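Uncharacterized protein MJ0690 (Methanocaldococcus jannaschii, PDB 3K32) is of unknown function but is predicted to be a subunit of a tRNA methyltransferase, with a HUP-type fold that probably binds a nucleotide. Local coordinates at residues Y46-A49 against E50-K54; G108-R111 against D112-V115; R180-P184 against E185-P189. All coordinates share one frame; numbering follows the deposited sequence.

Contact 1: residues Y46-A49 against E50-K54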
ATOM      1  N   TYR B  46      11.746  21.837  -9.340  1.00 28.49           N
ATOM      2  CA  TYR B  46      12.076  20.417  -9.425  1.00 39.53           C
ATOM      3  C   TYR B  46      13.519  20.117  -9.038  1.00 47.03           C
ATOM      4  O   TYR B  46      13.928  18.963  -8.985  1.00 50.81           O
ATOM      5  CB  TYR B  46      11.845  19.911 -10.842  1.00 35.62           C
ATOM      6  CG  TYR B  46      12.595  20.725 -11.851  1.00 39.23           C
ATOM      7  CD1 TYR B  46      13.897  20.391 -12.210  1.00 37.14           C
ATOM      8  CD2 TYR B  46      12.020  21.852 -12.420  1.00 40.08           C
ATOM      9  CE1 TYR B  46      14.597  21.141 -13.125  1.00 39.55           C
ATOM     10  CE2 TYR B  46      12.713  22.611 -13.337  1.00 44.13           C
ATOM     11  CZ  TYR B  46      14.003  22.253 -13.684  1.00 39.08           C
ATOM     12  OH  TYR B  46      14.688  23.008 -14.597  1.00 31.57           O
ATOM     13  N   LYS B  47      14.303  21.153  -8.785  1.00 46.90           N
ATOM     14  CA  LYS B  47      15.720  20.940  -8.524  1.00 49.44           C
ATOM     15  C   LYS B  47      15.972  19.894  -7.414  1.00 40.77           C
ATOM     16  O   LYS B  47      16.830  19.025  -7.553  1.00 36.52           O
ATOM     17  CB  LYS B  47      16.427  22.283  -8.277  1.00 40.54           C
ATOM     18  CG  LYS B  47      17.074  22.438  -6.919  1.00 51.96           C
ATOM     19  CD  LYS B  47      18.557  22.104  -6.976  1.00 63.18           C
ATOM     20  CE  LYS B  47      19.314  23.040  -7.918  1.00 70.78           C
ATOM     21  NZ  LYS B  47      20.742  22.641  -8.093  1.00 68.89           N
ATOM     22  N   LEU B  48      15.199  19.955  -6.337  1.00 36.92           N
ATOM     23  CA  LEU B  48      15.374  19.035  -5.214  1.00 43.15           C
ATOM     24  C   LEU B  48      15.221  17.561  -5.633  1.00 40.86           C
ATOM     25  O   LEU B  48      16.073  16.712  -5.346  1.00 33.05           O
ATOM     26  CB  LEU B  48      14.380  19.386  -4.098  1.00 43.74           C
ATOM     27  CG  LEU B  48      14.549  18.798  -2.684  1.00 52.34           C
ATOM     28  CD1 LEU B  48      13.514  17.707  -2.395  1.00 56.93           C
ATOM     29  CD2 LEU B  48      15.968  18.295  -2.433  1.00 38.87           C
ATOM     30  N   ALA B  49      14.122  17.268  -6.312  1.00 36.12           N
ATOM     31  CA  ALA B  49      13.842  15.918  -6.753  1.00 29.41           C
ATOM     32  C   ALA B  49      14.998  15.372  -7.597  1.00 29.45           C
ATOM     33  O   ALA B  49      15.337  14.188  -7.511  1.00 29.38           O
ATOM     34  CB  ALA B  49      12.539  15.887  -7.526  1.00 22.04           C
ATOM     35  N   GLU B  50      15.599  16.245  -8.402  1.00 29.89           N
ATOM     36  CA  GLU B  50      16.726  15.875  -9.262  1.00 36.32           C
ATOM     37  C   GLU B  50      17.911  15.352  -8.473  1.00 32.38           C
ATOM     38  O   GLU B  50      18.375  14.228  -8.694  1.00 34.03           O
ATOM     39  CB  GLU B  50      17.183  17.057 -10.118  1.00 38.17           C
ATOM     40  CG  GLU B  50      16.595  17.067 -11.511  1.00 51.17           C
ATOM     41  CD  GLU B  50      17.339  18.002 -12.462  1.00 54.75           C
ATOM     42  OE1 GLU B  50      17.279  19.237 -12.252  1.00 54.35           O
ATOM     43  OE2 GLU B  50      17.968  17.492 -13.425  1.00 45.63           O
ATOM     44  N   GLU B  51      18.399  16.185  -7.561  1.00 27.88           N
ATOM     45  CA  GLU B  51      19.504  15.818  -6.694  1.00 37.71           C
ATOM     46  C   GLU B  51      19.216  14.492  -5.988  1.00 41.18           C
ATOM     47  O   GLU B  51      20.088  13.627  -5.896  1.00 48.83           O
ATOM     48  CB  GLU B  51      19.755  16.928  -5.672  1.00 43.65           C
ATOM     49  CG  GLU B  51      20.006  18.295  -6.298  1.00 56.33           C
ATOM     50  CD  GLU B  51      20.074  19.425  -5.269  1.00 72.32           C
ATOM     51  OE1 GLU B  51      19.769  19.179  -4.078  1.00 77.59           O
ATOM     52  OE2 GLU B  51      20.436  20.560  -5.652  1.00 72.09           O
ATOM     53  N   THR B  52      17.986  14.327  -5.507  1.00 32.41           N
ATOM     54  CA  THR B  52      17.626  13.128  -4.769  1.00 32.56           C
ATOM     55  C   THR B  52      17.661  11.859  -5.610  1.00 32.16           C
ATOM     56  O   THR B  52      18.094  10.813  -5.124  1.00 29.28           O
ATOM     57  CB  THR B  52      16.266  13.244  -4.097  1.00 27.58           C
ATOM     58  OG1 THR B  52      16.241  14.417  -3.283  1.00 29.69           O
ATOM     59  CG2 THR B  52      16.026  12.021  -3.227  1.00 19.61           C
ATOM     60  N   ALA B  53      17.218  11.956  -6.863  1.00 23.40           N
ATOM     61  CA  ALA B  53      17.278  10.827  -7.787  1.00 27.84           C
ATOM     62  C   ALA B  53      18.721  10.409  -8.035  1.00 24.92           C
ATOM     63  O   ALA B  53      19.035   9.215  -8.090  1.00 25.69           O
ATOM     64  CB  ALA B  53      16.579  11.162  -9.118  1.00 28.48           C
ATOM     65  N   LYS B  54      19.592  11.396  -8.198  1.00 21.06           N
ATOM     66  CA  LYS B  54      21.015  11.118  -8.330  1.00 32.64           C
ATOM     67  C   LYS B  54      21.510  10.310  -7.134  1.00 36.77           C
ATOM     68  O   LYS B  54      22.123   9.267  -7.311  1.00 39.34           O
ATOM     69  CB  LYS B  54      21.814  12.409  -8.469  1.00 39.96           C
ATOM     70  CG  LYS B  54      21.743  13.024  -9.857  1.00 45.39           C
ATOM     71  CD  LYS B  54      22.491  12.200 -10.901  1.00 40.00           C
ATOM     72  CE  LYS B  54      23.979  12.151 -10.598  1.00 47.72           C
ATOM     73  NZ  LYS B  54      24.808  12.012 -11.840  1.00 52.88           N
TER

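Contact 2: residues G108-R111 against D112-V115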
ATOM      1  N   GLY B 108       3.416   8.521  -4.811  1.00 29.71           N
ATOM      2  CA  GLY B 108       3.820   8.422  -3.414  1.00 17.49           C
ATOM      3  C   GLY B 108       2.699   8.634  -2.419  1.00 19.51           C
ATOM      4  O   GLY B 108       2.936   8.952  -1.244  1.00 23.49           O
ATOM      5  N   THR B 109       1.472   8.458  -2.896  1.00 19.58           N
ATOM      6  CA  THR B 109       0.282   8.491  -2.054  1.00 20.39           C
ATOM      7  C   THR B 109       0.316   7.428  -0.952  1.00 29.17           C
ATOM      8  O   THR B 109       0.786   6.306  -1.155  1.00 30.55           O
ATOM      9  CB  THR B 109      -0.970   8.302  -2.896  1.00 22.92           C
ATOM     10  OG1 THR B 109      -1.035   9.363  -3.854  1.00 29.24           O
ATOM     11  CG2 THR B 109      -2.201   8.384  -1.995  1.00 38.25           C
ATOM     12  N   ARG B 110      -0.183   7.780   0.219  1.00 30.41           N
ATOM     13  CA  ARG B 110       0.007   6.916   1.368  1.00 28.20           C
ATOM     14  C   ARG B 110      -1.243   6.864   2.243  1.00 25.94           C
ATOM     15  O   ARG B 110      -2.103   7.733   2.156  1.00 27.07           O
ATOM     16  CB  ARG B 110       1.224   7.391   2.156  1.00 25.78           C
ATOM     17  CG  ARG B 110       1.094   8.823   2.642  1.00 32.85           C
ATOM     18  CD  ARG B 110       2.444   9.482   2.935  1.00 30.28           C
ATOM     19  NE  ARG B 110       3.033   9.984   1.704  1.00 47.73           N
ATOM     20  CZ  ARG B 110       3.463  11.226   1.521  1.00 42.72           C
ATOM     21  NH1 ARG B 110       3.397  12.101   2.506  1.00 35.40           N
ATOM     22  NH2 ARG B 110       3.974  11.580   0.349  1.00 41.96           N
ATOM     23  N   ARG B 111      -1.322   5.837   3.082  1.00 16.21           N
ATOM     24  CA  ARG B 111      -2.483   5.590   3.920  1.00 22.32           C
ATOM     25  C   ARG B 111      -2.979   6.803   4.719  1.00 31.48           C
ATOM     26  O   ARG B 111      -4.177   7.065   4.761  1.00 44.58           O
ATOM     27  CB  ARG B 111      -2.184   4.432   4.878  1.00 28.20           C
ATOM     28  CG  ARG B 111      -3.426   3.773   5.482  1.00 18.33           C
ATOM     29  CD  ARG B 111      -3.028   2.871   6.642  1.00 26.29           C
ATOM     30  NE  ARG B 111      -2.692   3.645   7.837  1.00 34.27           N
ATOM     31  CZ  ARG B 111      -2.029   3.166   8.885  1.00 29.03           C
ATOM     32  NH1 ARG B 111      -1.603   1.913   8.878  1.00 20.11           N
ATOM     33  NH2 ARG B 111      -1.779   3.948   9.931  1.00 23.54           N
ATOM     34  N   ASP B 112      -2.074   7.546   5.344  1.00 25.68           N
ATOM     35  CA  ASP B 112      -2.486   8.567   6.319  1.00 27.99           C
ATOM     36  C   ASP B 112      -2.551  10.005   5.781  1.00 38.65           C
ATOM     37  O   ASP B 112      -2.753  10.948   6.545  1.00 44.44           O
ATOM     38  CB  ASP B 112      -1.603   8.485   7.564  1.00 21.00           C
ATOM     39  CG  ASP B 112      -1.730   7.141   8.276  1.00 35.84           C
ATOM     40  OD1 ASP B 112      -2.696   6.403   8.007  1.00 47.71           O
ATOM     41  OD2 ASP B 112      -0.865   6.817   9.102  1.00 35.29           O
ATOM     42  N   ASP B 113      -2.378  10.162   4.470  1.00 35.74           N
ATOM     43  CA  ASP B 113      -2.561  11.450   3.813  1.00 39.07           C
ATOM     44  C   ASP B 113      -3.878  11.436   3.053  1.00 36.42           C
ATOM     45  O   ASP B 113      -4.025  10.681   2.110  1.00 44.49           O
ATOM     46  CB  ASP B 113      -1.433  11.707   2.817  1.00 44.12           C
ATOM     47  CG  ASP B 113      -0.152  12.208   3.476  1.00 47.96           C
ATOM     48  OD1 ASP B 113      -0.048  12.194   4.717  1.00 43.94           O
ATOM     49  OD2 ASP B 113       0.767  12.616   2.737  1.00 59.20           O
ATOM     50  N   ARG B 114      -4.838  12.261   3.456  1.00 33.83           N
ATOM     51  CA  ARG B 114      -6.134  12.302   2.773  1.00 46.89           C
ATOM     52  C   ARG B 114      -5.954  12.781   1.331  1.00 45.15           C
ATOM     53  O   ARG B 114      -6.715  12.417   0.441  1.00 49.76           O
ATOM     54  CB  ARG B 114      -7.115  13.249   3.492  1.00 55.40           C
ATOM     55  CG  ARG B 114      -7.094  13.200   5.025  1.00 65.17           C
ATOM     56  CD  ARG B 114      -7.908  12.049   5.593  1.00 72.15           C
ATOM     57  NE  ARG B 114      -9.326  12.369   5.694  1.00 81.05           N
ATOM     58  CZ  ARG B 114     -10.267  11.482   6.002  1.00 86.45           C
ATOM     59  NH1 ARG B 114      -9.938  10.218   6.242  1.00 75.65           N
ATOM     60  NH2 ARG B 114     -11.538  11.861   6.071  1.00 94.68           N
ATOM     61  N   VAL B 115      -4.924  13.591   1.116  1.00 38.97           N
ATOM     62  CA  VAL B 115      -4.765  14.340  -0.121  1.00 42.59           C
ATOM     63  C   VAL B 115      -3.291  14.479  -0.478  1.00 35.11           C
ATOM     64  O   VAL B 115      -2.478  14.847   0.364  1.00 51.17           O
ATOM     65  CB  VAL B 115      -5.417  15.744   0.024  1.00 52.93           C
ATOM     66  CG1 VAL B 115      -4.555  16.825  -0.627  1.00 51.40           C
ATOM     67  CG2 VAL B 115      -6.853  15.729  -0.527  1.00 41.73           C
TER

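Contact 3: residues R180-P184 against E185-P189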
ATOM      1  N   ARG B 180       0.141  37.020  -7.474  1.00 57.68           N
ATOM      2  CA  ARG B 180      -1.246  37.439  -7.556  1.00 62.39           C
ATOM      3  C   ARG B 180      -1.578  38.529  -6.559  1.00 69.51           C
ATOM      4  O   ARG B 180      -2.603  39.204  -6.679  1.00 72.85           O
ATOM      5  CB  ARG B 180      -2.179  36.240  -7.392  1.00 58.42           C
ATOM      6  CG  ARG B 180      -2.451  35.507  -8.703  1.00 56.28           C
ATOM      7  CD  ARG B 180      -3.367  34.330  -8.481  1.00 54.44           C
ATOM      8  NE  ARG B 180      -3.731  33.661  -9.722  1.00 43.79           N
ATOM      9  CZ  ARG B 180      -4.778  32.853  -9.841  1.00 39.20           C
ATOM     10  NH1 ARG B 180      -5.556  32.637  -8.786  1.00 48.78           N
ATOM     11  NH2 ARG B 180      -5.056  32.267 -11.003  1.00 19.60           N
ATOM     12  N   GLY B 181      -0.693  38.714  -5.590  1.00 65.84           N
ATOM     13  CA  GLY B 181      -0.933  39.679  -4.543  1.00 65.87           C
ATOM     14  C   GLY B 181      -1.642  39.022  -3.383  1.00 62.37           C
ATOM     15  O   GLY B 181      -2.321  39.678  -2.593  1.00 74.10           O
ATOM     16  N   GLU B 182      -1.497  37.709  -3.290  1.00 51.18           N
ATOM     17  CA  GLU B 182      -2.014  36.969  -2.150  1.00 51.49           C
ATOM     18  C   GLU B 182      -0.942  36.836  -1.092  1.00 48.50           C
ATOM     19  O   GLU B 182       0.181  37.292  -1.279  1.00 51.62           O
ATOM     20  CB  GLU B 182      -2.461  35.583  -2.587  1.00 56.18           C
ATOM     21  CG  GLU B 182      -3.758  35.600  -3.331  1.00 63.04           C
ATOM     22  CD  GLU B 182      -4.892  36.051  -2.450  1.00 64.23           C
ATOM     23  OE1 GLU B 182      -4.705  36.026  -1.212  1.00 62.13           O
ATOM     24  OE2 GLU B 182      -5.956  36.428  -2.993  1.00 63.42           O
ATOM     25  N   SER B 183      -1.285  36.208   0.022  1.00 49.02           N
ATOM     26  CA  SER B 183      -0.285  35.902   1.032  1.00 57.55           C
ATOM     27  C   SER B 183      -0.223  34.401   1.248  1.00 68.83           C
ATOM     28  O   SER B 183      -1.173  33.792   1.733  1.00 70.53           O
ATOM     29  CB  SER B 183      -0.578  36.652   2.325  1.00 59.10           C
ATOM     30  OG  SER B 183      -0.550  38.049   2.075  1.00 63.03           O
ATOM     31  N   PRO B 184       0.905  33.798   0.866  1.00 78.94           N
ATOM     32  CA  PRO B 184       1.063  32.347   0.768  1.00 74.10           C
ATOM     33  C   PRO B 184       1.235  31.758   2.148  1.00 67.97           C
ATOM     34  O   PRO B 184       0.819  30.631   2.402  1.00 67.09           O
ATOM     35  CB  PRO B 184       2.374  32.186  -0.016  1.00 77.77           C
ATOM     36  CG  PRO B 184       2.833  33.583  -0.366  1.00 83.60           C
ATOM     37  CD  PRO B 184       2.167  34.499   0.605  1.00 85.37           C
ATOM     38  N   GLU B 185       1.860  32.527   3.029  1.00 61.86           N
ATOM     39  CA  GLU B 185       2.075  32.090   4.391  1.00 65.37           C
ATOM     40  C   GLU B 185       0.733  31.769   5.035  1.00 62.70           C
ATOM     41  O   GLU B 185       0.666  30.997   5.983  1.00 53.84           O
ATOM     42  CB  GLU B 185       2.793  33.179   5.179  1.00 74.21           C
ATOM     43  CG  GLU B 185       3.339  32.723   6.526  1.00 85.51           C
ATOM     44  CD  GLU B 185       4.784  32.273   6.447  1.00 89.48           C
ATOM     45  OE1 GLU B 185       5.617  32.790   7.227  1.00 87.02           O
ATOM     46  OE2 GLU B 185       5.085  31.409   5.596  1.00 91.95           O
ATOM     47  N   LYS B 186      -0.336  32.361   4.509  1.00 72.87           N
ATOM     48  CA  LYS B 186      -1.685  32.120   5.025  1.00 77.42           C
ATOM     49  C   LYS B 186      -2.192  30.703   4.740  1.00 70.77           C
ATOM     50  O   LYS B 186      -2.813  30.078   5.601  1.00 67.73           O
ATOM     51  CB  LYS B 186      -2.682  33.143   4.466  1.00 80.18           C
ATOM     52  CG  LYS B 186      -2.507  34.551   5.004  1.00 80.07           C
ATOM     53  CD  LYS B 186      -3.724  35.403   4.686  1.00 81.91           C
ATOM     54  CE  LYS B 186      -3.390  36.881   4.759  1.00 79.60           C
ATOM     55  NZ  LYS B 186      -2.657  37.221   6.013  1.00 76.64           N
ATOM     56  N   TYR B 187      -1.936  30.199   3.538  1.00 64.32           N
ATOM     57  CA  TYR B 187      -2.366  28.847   3.198  1.00 63.70           C
ATOM     58  C   TYR B 187      -1.229  27.823   3.289  1.00 64.57           C
ATOM     59  O   TYR B 187      -1.444  26.692   3.717  1.00 66.66           O
ATOM     60  CB  TYR B 187      -3.013  28.806   1.811  1.00 60.03           C
ATOM     61  CG  TYR B 187      -3.526  30.138   1.319  1.00 62.39           C
ATOM     62  CD1 TYR B 187      -2.875  30.809   0.295  1.00 70.69           C
ATOM     63  CD2 TYR B 187      -4.649  30.729   1.877  1.00 63.17           C
ATOM     64  CE1 TYR B 187      -3.329  32.029  -0.164  1.00 70.14           C
ATOM     65  CE2 TYR B 187      -5.107  31.955   1.425  1.00 64.49           C
ATOM     66  CZ  TYR B 187      -4.443  32.596   0.403  1.00 68.55           C
ATOM     67  OH  TYR B 187      -4.882  33.811  -0.066  1.00 78.25           O
ATOM     68  N   PHE B 188      -0.024  28.221   2.894  1.00 62.92           N
ATOM     69  CA  PHE B 188       1.112  27.300   2.870  1.00 67.55           C
ATOM     70  C   PHE B 188       2.205  27.708   3.846  1.00 70.11           C
ATOM     71  O   PHE B 188       3.343  27.932   3.446  1.00 64.48           O
ATOM     72  CB  PHE B 188       1.706  27.205   1.459  1.00 68.53           C
ATOM     73  CG  PHE B 188       0.878  26.390   0.496  1.00 62.32           C
ATOM     74  CD1 PHE B 188       0.320  26.975  -0.632  1.00 50.65           C
ATOM     75  CD2 PHE B 188       0.660  25.041   0.720  1.00 53.30           C
ATOM     76  CE1 PHE B 188      -0.424  26.234  -1.518  1.00 46.61           C
ATOM     77  CE2 PHE B 188      -0.090  24.294  -0.164  1.00 44.64           C
ATOM     78  CZ  PHE B 188      -0.634  24.890  -1.286  1.00 44.18           C
ATOM     79  N   PRO B 189       1.873  27.766   5.140  1.00 82.33           N
ATOM     80  CA  PRO B 189       2.780  28.360   6.130  1.00 88.41           C
ATOM     81  C   PRO B 189       4.208  27.835   6.008  1.00 95.05           C
ATOM     82  O   PRO B 189       5.030  28.501   5.374  1.00100.54           O
ATOM     83  CB  PRO B 189       2.171  27.932   7.467  1.00 85.18           C
ATOM     84  CG  PRO B 189       0.740  27.625   7.161  1.00 82.89           C
ATOM     85  CD  PRO B 189       0.734  27.077   5.770  1.00 81.72           C
TER

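Contact 1: residues Y46-A49 against E50-K54
E50, E51, T52 and A53 each give their backbone N-H to the carbonyl oxygen four residues earlier, and these i to i+4 bonds run without a break from residues 46-49 into 50-54, in helix 47-56. E51 N reaches K47 O at 3.2 Å, with an N-H...O angle of 170°. A53 N reaches A49 O at 3.0 Å. L48 O takes the N-H of T52. The hydroxyl T52 OG1 stands 3.1 Å from the same L48 O.

Y46 and E50 run side by side and point the same way. The Y46 ring is brought there by its first torsion, 55°, which sets CG between the backbone N and the carbonyl carbon. E50 extends beyond CG, and its OE1 arrives at the ring edge, in the ring plane, 3.4 Å from Y46 CE1. The carboxylate plane is turned 47° from the ring. An acidic oxygen at an aromatic edge faces the slightly positive ring hydrogens, which is probably mildly favourable.

The helix is the middle element of a beta-alpha-beta unit, following strand 32-39 and leading to strand 59-64, in a Rossmann-like parallel sheet. A49 and A53 turn to that sheet. A49 packs on T37 and H60, and A53 on L35 and H60. S167 OG hydrogen-bonds A49 N in the first turn.

K47 bends at its second and third torsions, and NZ comes near E51. The salt bridge from K47 NZ to E51 OE2 measures 3.2 Å and is weak. The position of OE2 is doubtful, because the model sets it too close to the lysine chain. E51 OE1 also has a long, weak ion pair with K164. On the buried side, L48 CD2 comes within 4.0 Å of T52 OG1, and the two side chains pass at a slant.

Contact 2: residues G108-R111 against D112-V115
The R110 guanidinium has D113 OD2 over one face and G108 O at its edge. R110 NE and NH2 both point side-on at G108 O, at 3.1 and 3.2 Å. That oxygen lies only 13° out of the guanidinium plane, so the grip fixes the rotation of the group. R110 NH1 makes a salt bridge with D113 OD2 at 2.7 Å. The carboxylate plane is turned 54° from the guanidinium, so the two groups are not paired flat.

The R111 guanidinium meets D112 at its edge. R111 NE donates to D112 OD1 at 2.8 Å, on the syn side but 28° out of the carboxylate plane, so the pair is skewed. R111 NH2 adds a weak bond to D112 OD2, at 3.1 Å. D112 OD2 also accepts from Y143 N. R111 NH2 has a salt bridge to E127 of the second subunit, so this arginine joins D112 to the dimer interface.

Residues 110-113, in the loop after strand 104-106, form a type I beta turn, closed by a weak bond from D113 N to R110 O of 3.4 Å. K117 NZ bonds to both R110 O and D113 O. A glycerol, probably from the crystallisation liquor, lies by R110, which has a long, weak ion pair with D18 of the PP-loop-like SGGKDS sequence. Both are consistent with a nucleotide pocket at the C-terminal strand ends, as in HUP folds.

Contact 3: residues R180-P184 against E185-P189
F188 N lies 2.6 Å from P184 O, a short bond with an N-H...O angle of 160° that closes a short, weakly bonded helical turn about residues 185-187.

Y187 reaches back across the preceding residues. Its first torsion is -21°, off the usual staggered positions, and it swings the ring over the preceding backbone. S183 O then lies over one ring face, 3.4 Å from Y187 CE1. The hydroxyl end meets E182, whose OE1 is 2.5 Å from Y187 OH and near the ring plane. E182 gets there by bending at its second torsion, -65°. The two side chains cross at about a right angle, and carboxylate and ring are not coplanar.

The link begins at a Schellman motif that ends helix 169-180. G181 has positive phi there, backbone angles that suit a residue without a side chain. R180, just before it, has salt bridges to D75 and E71 of helix 68-80. The chain then turns back, and the short helix 184-187 lies against the helix it has just left. P184 touches R174 and K178, while F188 touches E170 and R174. Y187 packs on I77 of helix 68-80.

P184 lies near the start of the short helix. Lacking an N-H, it loses no helical bond there. Its carbonyl oxygen also takes a weak second bond, from Y187 N to P184 O at 3.0 Å. The bond from K186 N to S183 O is less sure, because K186 N sits too close to a neighbour in the model. The aliphatic part of K186 runs by S183. K186 CE comes within 3.7 Å of S183 CB, and K186 CB approaches S183 O at 3.2 Å.

The three contacts follow one another along the chain. None nests in or crosses another, and each closes only a local turn. Contact 1 lies in the crossover helix 47-56, which follows strand 32-39, leads to strand 59-64 and packs against both. Contact 2 comes in the loop after strand 104-106, across the chain's centre from contact 1, and it alone of the three meets the second subunit. The loop after strand 154-159, with K164 and S167, touches contact 1 and runs on into helix 169-180, which ends at contact 3. There the chain folds against that helix and helix 68-80. The centres are 21 to 25 Å apart and no pair touches.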